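Taurocyamine kinase (Schistosoma mansoni, PDB 4WOD) reversibly transfers a phosphoryl group from ATP to taurocyamine, giving phosphotaurocyamine and ADP, with magnesium as cofactor. Local coordinates at residues A[385-397]-A[437-449]. The protein carries 4 engineered substitutions. Sequence-based numbering, arbitrary orientation.
Sequences YTRKYLTPEIIKK and IDYLDPLICDYHG
Tyr439 reaches from helix 437-448 into the joint between helices 385-388 and 392-397 and hydrogen-bonds through its OH to Thr386 O at 2.7 Å. This is helix packing inside the small helical N-terminal domain of the second phosphagen kinase repeat. The hydroxyl lies in the plane of the Thr386 carbonyl, on a lone pair, with a C=O...O angle of 109°. Tyr389 O and Leu390 N border the edge of the same ring, and Leu390 CD1 lies 4.0 Å from Tyr439 CE1. With CG anti to the backbone N (chi1 172°), the Tyr439 side chain can extend to that carbonyl although its CB does not point straight at the partner segment.

One helical turn after Tyr439, Leu443 meets the Tyr389 ring: Leu443 CA sits over one face, 4.1 Å from the ring centroid, as a CH-pi contact, and Pro442 CB packs at Tyr389 CE1. Lys388 CG backs the opposite face. Lys388 NZ forms a salt bridge with Asp446 OD2 at 2.9 Å, through the syn lone pair of Asp446 OD2. Tyr389 OH also donates to Asp446 OD2, but its modelled separation is too short to be trusted. Tyr385 meets the Tyr447 ring obliquely, planes 57° apart, with Tyr447 CB over the Tyr385 face. Tyr447 also leans on Cys424 and Ser633 and lies about 6 Å, side chain to side chain, from the predicted active-site Cys631.

Behind this layer, Leu409 and Ile413 of helix 409-418 pack against Tyr439. Thr391 N-caps helix 392-397, its OG1 accepting from Ile394 N; in that first turn Ile394 CD1 lies 3.6 Å from Asp438 CB.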
loop_
_atom_site.group_PDB
_atom_site.type_symbol
_atom_site.label_atom_id
_atom_site.label_comp_id
_atom_site.label_asym_id
_atom_site.label_seq_id
_atom_site.Cartn_x
_atom_site.Cartn_y
_atom_site.Cartn_z
ATOM N N TYR A 385 -8.085 -12.938 19.379
ATOM C CA TYR A 385 -8.351 -14.380 19.316
ATOM C C TYR A 385 -7.291 -15.122 18.514
ATOM O O TYR A 385 -6.877 -16.225 18.889
ATOM C CB TYR A 385 -9.727 -14.641 18.706
ATOM C CG TYR A 385 -10.872 -14.087 19.521
ATOM C CD1 TYR A 385 -11.475 -14.847 20.507
ATOM C CD2 TYR A 385 -11.354 -12.804 19.290
ATOM C CE1 TYR A 385 -12.534 -14.349 21.251
ATOM C CE2 TYR A 385 -12.409 -12.290 20.030
ATOM C CZ TYR A 385 -12.990 -13.068 21.014
ATOM O OH TYR A 385 -14.036 -12.572 21.751
ATOM N N THR A 386 -6.866 -14.499 17.416
ATOM C CA THR A 386 -5.925 -15.091 16.476
ATOM C C THR A 386 -4.633 -15.502 17.185
ATOM O O THR A 386 -4.089 -16.581 16.937
ATOM C CB THR A 386 -5.605 -14.104 15.320
ATOM O OG1 THR A 386 -6.836 -13.642 14.719
ATOM C CG2 THR A 386 -4.708 -14.752 14.272
ATOM N N ARG A 387 -4.162 -14.635 18.078
ATOM C CA ARG A 387 -2.961 -14.906 18.875
ATOM C C ARG A 387 -3.205 -15.818 20.075
ATOM O O ARG A 387 -2.399 -16.698 20.377
ATOM C CB ARG A 387 -2.351 -13.593 19.369
ATOM C CG ARG A 387 -1.161 -13.819 20.260
ATOM C CD ARG A 387 -0.373 -12.556 20.519
ATOM N NE ARG A 387 0.890 -12.895 21.162
ATOM C CZ ARG A 387 1.361 -12.300 22.257
ATOM N NH1 ARG A 387 0.678 -11.322 22.832
ATOM N NH2 ARG A 387 2.516 -12.686 22.776
ATOM N N LYS A 388 -4.322 -15.603 20.761
ATOM C CA LYS A 388 -4.612 -16.324 21.996
ATOM C C LYS A 388 -4.577 -17.847 21.813
ATOM O O LYS A 388 -4.119 -18.576 22.698
ATOM C CB LYS A 388 -5.978 -15.884 22.538
ATOM C CG LYS A 388 -6.345 -16.466 23.879
ATOM C CD LYS A 388 -7.674 -15.904 24.331
ATOM C CE LYS A 388 -8.204 -16.626 25.549
ATOM N NZ LYS A 388 -9.507 -16.039 25.966
ATOM N N TYR A 389 -5.039 -18.333 20.658
ATOM C CA TYR A 389 -5.114 -19.778 20.457
ATOM C C TYR A 389 -3.983 -20.301 19.604
ATOM O O TYR A 389 -3.931 -21.493 19.305
ATOM C CB TYR A 389 -6.474 -20.159 19.865
ATOM C CG TYR A 389 -7.540 -19.922 20.902
ATOM C CD1 TYR A 389 -7.781 -20.864 21.901
ATOM C CD2 TYR A 389 -8.248 -18.727 20.935
ATOM C CE1 TYR A 389 -8.724 -20.639 22.891
ATOM C CE2 TYR A 389 -9.195 -18.497 21.912
ATOM C CZ TYR A 389 -9.434 -19.455 22.885
ATOM O OH TYR A 389 -10.368 -19.207 23.861
ATOM N N LEU A 390 -3.060 -19.416 19.240
ATOM C CA LEU A 390 -1.871 -19.844 18.519
ATOM C C LEU A 390 -0.790 -20.260 19.519
ATOM O O LEU A 390 0.191 -19.540 19.716
ATOM C CB LEU A 390 -1.353 -18.741 17.606
ATOM C CG LEU A 390 -0.368 -19.214 16.537
ATOM C CD1 LEU A 390 -1.086 -20.023 15.469
ATOM C CD2 LEU A 390 0.355 -18.028 15.908
ATOM N N THR A 391 -0.981 -21.418 20.147
ATOM C CA THR A 391 -0.065 -21.890 21.191
ATOM C C THR A 391 1.175 -22.559 20.583
ATOM O O THR A 391 1.194 -22.873 19.390
ATOM C CB THR A 391 -0.768 -22.875 22.154
ATOM O OG1 THR A 391 -1.172 -24.050 21.441
ATOM C CG2 THR A 391 -1.986 -22.222 22.826
ATOM N N PRO A 392 2.235 -22.748 21.395
ATOM C CA PRO A 392 3.395 -23.512 20.928
ATOM C C PRO A 392 3.024 -24.883 20.369
ATOM O O PRO A 392 3.552 -25.294 19.336
ATOM C CB PRO A 392 4.239 -23.650 22.194
ATOM C CG PRO A 392 3.968 -22.369 22.933
ATOM C CD PRO A 392 2.516 -22.055 22.670
ATOM N N GLU A 393 2.117 -25.574 21.048
ATOM C CA GLU A 393 1.730 -26.921 20.652
ATOM C C GLU A 393 0.906 -26.900 19.342
ATOM O O GLU A 393 0.972 -27.830 18.535
ATOM C CB GLU A 393 0.955 -27.612 21.781
ATOM C CG GLU A 393 1.554 -27.472 23.229
ATOM C CD GLU A 393 1.542 -26.041 23.839
ATOM O OE1 GLU A 393 0.528 -25.323 23.715
ATOM O OE2 GLU A 393 2.552 -25.634 24.464
ATOM N N ILE A 394 0.154 -25.828 19.136
ATOM C CA ILE A 394 -0.603 -25.642 17.906
ATOM C C ILE A 394 0.359 -25.330 16.754
ATOM O O ILE A 394 0.258 -25.907 15.678
ATOM C CB ILE A 394 -1.643 -24.516 18.059
ATOM C CG1 ILE A 394 -2.892 -25.029 18.798
ATOM C CG2 ILE A 394 -1.989 -23.894 16.689
ATOM C CD1 ILE A 394 -3.650 -26.094 18.066
ATOM N N ILE A 395 1.314 -24.433 16.991
ATOM C CA ILE A 395 2.337 -24.152 15.992
ATOM C C ILE A 395 3.086 -25.430 15.596
ATOM O O ILE A 395 3.269 -25.715 14.415
ATOM C CB ILE A 395 3.332 -23.078 16.491
ATOM C CG1 ILE A 395 2.634 -21.714 16.600
ATOM C CG2 ILE A 395 4.541 -22.981 15.548
ATOM C CD1 ILE A 395 3.492 -20.614 17.244
ATOM N N LYS A 396 3.493 -26.209 16.591
ATOM C CA LYS A 396 4.230 -27.445 16.352
ATOM C C LYS A 396 3.412 -28.450 15.552
ATOM O O LYS A 396 3.923 -29.099 14.643
ATOM C CB LYS A 396 4.660 -28.062 17.682
ATOM C CG LYS A 396 5.090 -29.522 17.594
ATOM C CD LYS A 396 5.462 -30.060 18.978
ATOM C CE LYS A 396 5.796 -31.540 18.929
ATOM N NZ LYS A 396 6.656 -31.855 17.757
ATOM N N LYS A 397 2.139 -28.579 15.902
ATOM C CA LYS A 397 1.253 -29.528 15.231
ATOM C C LYS A 397 1.005 -29.164 13.765
ATOM O O LYS A 397 1.012 -30.038 12.909
ATOM C CB LYS A 397 -0.086 -29.605 15.973
ATOM C CG LYS A 397 -1.048 -30.668 15.497
ATOM C CD LYS A 397 -2.326 -30.609 16.335
ATOM C CE LYS A 397 -3.460 -31.355 15.670
ATOM N NZ LYS A 397 -3.338 -32.828 15.784
ATOM N N ILE A 437 -8.889 -27.777 13.066
ATOM C CA ILE A 437 -9.929 -27.723 14.090
ATOM C C ILE A 437 -9.358 -27.386 15.485
ATOM O O ILE A 437 -10.005 -26.691 16.267
ATOM C CB ILE A 437 -10.727 -29.063 14.135
ATOM C CG1 ILE A 437 -11.919 -28.970 15.091
ATOM C CG2 ILE A 437 -9.825 -30.247 14.526
ATOM C CD1 ILE A 437 -13.002 -30.047 14.810
ATOM N N ASP A 438 -8.139 -27.846 15.767
ATOM C CA ASP A 438 -7.520 -27.633 17.077
ATOM C C ASP A 438 -7.240 -26.164 17.317
ATOM O O ASP A 438 -7.150 -25.719 18.459
ATOM C CB ASP A 438 -6.215 -28.419 17.210
ATOM C CG ASP A 438 -6.443 -29.897 17.466
ATOM O OD1 ASP A 438 -7.598 -30.353 17.418
ATOM O OD2 ASP A 438 -5.462 -30.605 17.743
ATOM N N TYR A 439 -7.057 -25.414 16.239
ATOM C CA TYR A 439 -6.891 -23.971 16.375
ATOM C C TYR A 439 -8.239 -23.272 16.315
ATOM O O TYR A 439 -8.552 -22.437 17.161
ATOM C CB TYR A 439 -5.964 -23.442 15.291
ATOM C CG TYR A 439 -5.843 -21.942 15.204
ATOM C CD1 TYR A 439 -5.155 -21.225 16.174
ATOM C CD2 TYR A 439 -6.379 -21.244 14.125
ATOM C CE1 TYR A 439 -5.018 -19.854 16.082
ATOM C CE2 TYR A 439 -6.240 -19.871 14.024
ATOM C CZ TYR A 439 -5.557 -19.182 15.012
ATOM O OH TYR A 439 -5.415 -17.809 14.929
ATOM N N LEU A 440 -9.044 -23.614 15.311
ATOM C CA LEU A 440 -10.248 -22.834 15.041
ATOM C C LEU A 440 -11.403 -23.122 16.016
ATOM O O LEU A 440 -12.186 -22.220 16.327
ATOM C CB LEU A 440 -10.710 -23.054 13.594
ATOM C CG LEU A 440 -9.844 -22.409 12.487
ATOM C CD1 LEU A 440 -10.188 -22.961 11.105
ATOM C CD2 LEU A 440 -10.001 -20.884 12.488
ATOM N N ASP A 441 -11.520 -24.355 16.512
ATOM C CA ASP A 441 -12.693 -24.695 17.306
ATOM C C ASP A 441 -12.712 -24.007 18.674
ATOM O O ASP A 441 -13.737 -23.460 19.057
ATOM C CB ASP A 441 -12.822 -26.205 17.489
ATOM C CG ASP A 441 -14.146 -26.590 18.120
ATOM O OD1 ASP A 441 -15.178 -26.494 17.423
ATOM O OD2 ASP A 441 -14.156 -26.967 19.307
ATOM N N PRO A 442 -11.584 -24.020 19.417
ATOM C CA PRO A 442 -11.654 -23.267 20.677
ATOM C C PRO A 442 -11.852 -21.758 20.443
ATOM O O PRO A 442 -12.591 -21.104 21.188
ATOM C CB PRO A 442 -10.293 -23.555 21.344
ATOM C CG PRO A 442 -9.397 -24.001 20.241
ATOM C CD PRO A 442 -10.303 -24.744 19.278
ATOM N N LEU A 443 -11.225 -21.236 19.397
ATOM C CA LEU A 443 -11.358 -19.829 19.011
ATOM C C LEU A 443 -12.809 -19.437 18.729
ATOM O O LEU A 443 -13.264 -18.351 19.113
ATOM C CB LEU A 443 -10.492 -19.549 17.774
ATOM C CG LEU A 443 -10.329 -18.098 17.291
ATOM C CD1 LEU A 443 -8.960 -17.903 16.624
ATOM C CD2 LEU A 443 -11.469 -17.678 16.343
ATOM N N ILE A 444 -13.507 -20.310 18.007
ATOM C CA ILE A 444 -14.905 -20.107 17.633
ATOM C C ILE A 444 -15.782 -20.135 18.880
ATOM O O ILE A 444 -16.614 -19.259 19.091
ATOM C CB ILE A 444 -15.352 -21.201 16.621
ATOM C CG1 ILE A 444 -14.763 -20.914 15.234
ATOM C CG2 ILE A 444 -16.867 -21.337 16.546
ATOM C CD1 ILE A 444 -14.797 -22.118 14.289
ATOM N N CYS A 445 -15.562 -21.152 19.705
ATOM C CA CYS A 445 -16.244 -21.298 20.982
ATOM C C CYS A 445 -16.096 -20.061 21.866
ATOM O O CYS A 445 -17.074 -19.585 22.443
ATOM C CB CYS A 445 -15.711 -22.525 21.707
ATOM S SG CYS A 445 -16.344 -24.075 21.030
ATOM N N ASP A 446 -14.868 -19.557 21.956
ATOM C CA ASP A 446 -14.560 -18.326 22.693
ATOM C C ASP A 446 -15.283 -17.109 22.106
ATOM O O ASP A 446 -16.019 -16.419 22.816
ATOM C CB ASP A 446 -13.048 -18.081 22.688
ATOM C CG ASP A 446 -12.590 -17.100 23.769
ATOM O OD1 ASP A 446 -13.399 -16.265 24.228
ATOM O OD2 ASP A 446 -11.398 -17.167 24.148
ATOM N N TYR A 447 -15.081 -16.853 20.815
ATOM C CA TYR A 447 -15.688 -15.683 20.166
ATOM C C TYR A 447 -17.217 -15.668 20.298
ATOM O O TYR A 447 -17.802 -14.654 20.672
ATOM C CB TYR A 447 -15.293 -15.630 18.677
ATOM C CG TYR A 447 -15.726 -14.371 17.945
ATOM C CD1 TYR A 447 -14.838 -13.316 17.754
ATOM C CD2 TYR A 447 -17.018 -14.233 17.446
ATOM C CE1 TYR A 447 -15.224 -12.150 17.091
ATOM C CE2 TYR A 447 -17.411 -13.073 16.780
ATOM C CZ TYR A 447 -16.507 -12.045 16.600
ATOM O OH TYR A 447 -16.887 -10.898 15.940
ATOM N N HIS A 448 -17.863 -16.787 19.979
ATOM C CA HIS A 448 -19.328 -16.846 19.984
ATOM C C HIS A 448 -19.954 -17.241 21.331
ATOM O O HIS A 448 -21.174 -17.353 21.435
ATOM C CB HIS A 448 -19.795 -17.804 18.892
ATOM C CG HIS A 448 -19.371 -17.376 17.525
ATOM N ND1 HIS A 448 -20.057 -16.427 16.800
ATOM C CD2 HIS A 448 -18.295 -17.719 16.777
ATOM C CE1 HIS A 448 -19.432 -16.216 15.655
ATOM N NE2 HIS A 448 -18.368 -16.996 15.610
ATOM N N GLY A 449 -19.126 -17.433 22.355
ATOM C CA GLY A 449 -19.611 -17.834 23.669
ATOM C C GLY A 449 -20.385 -19.148 23.684
ATOM O O GLY A 449 -21.471 -19.240 24.275
#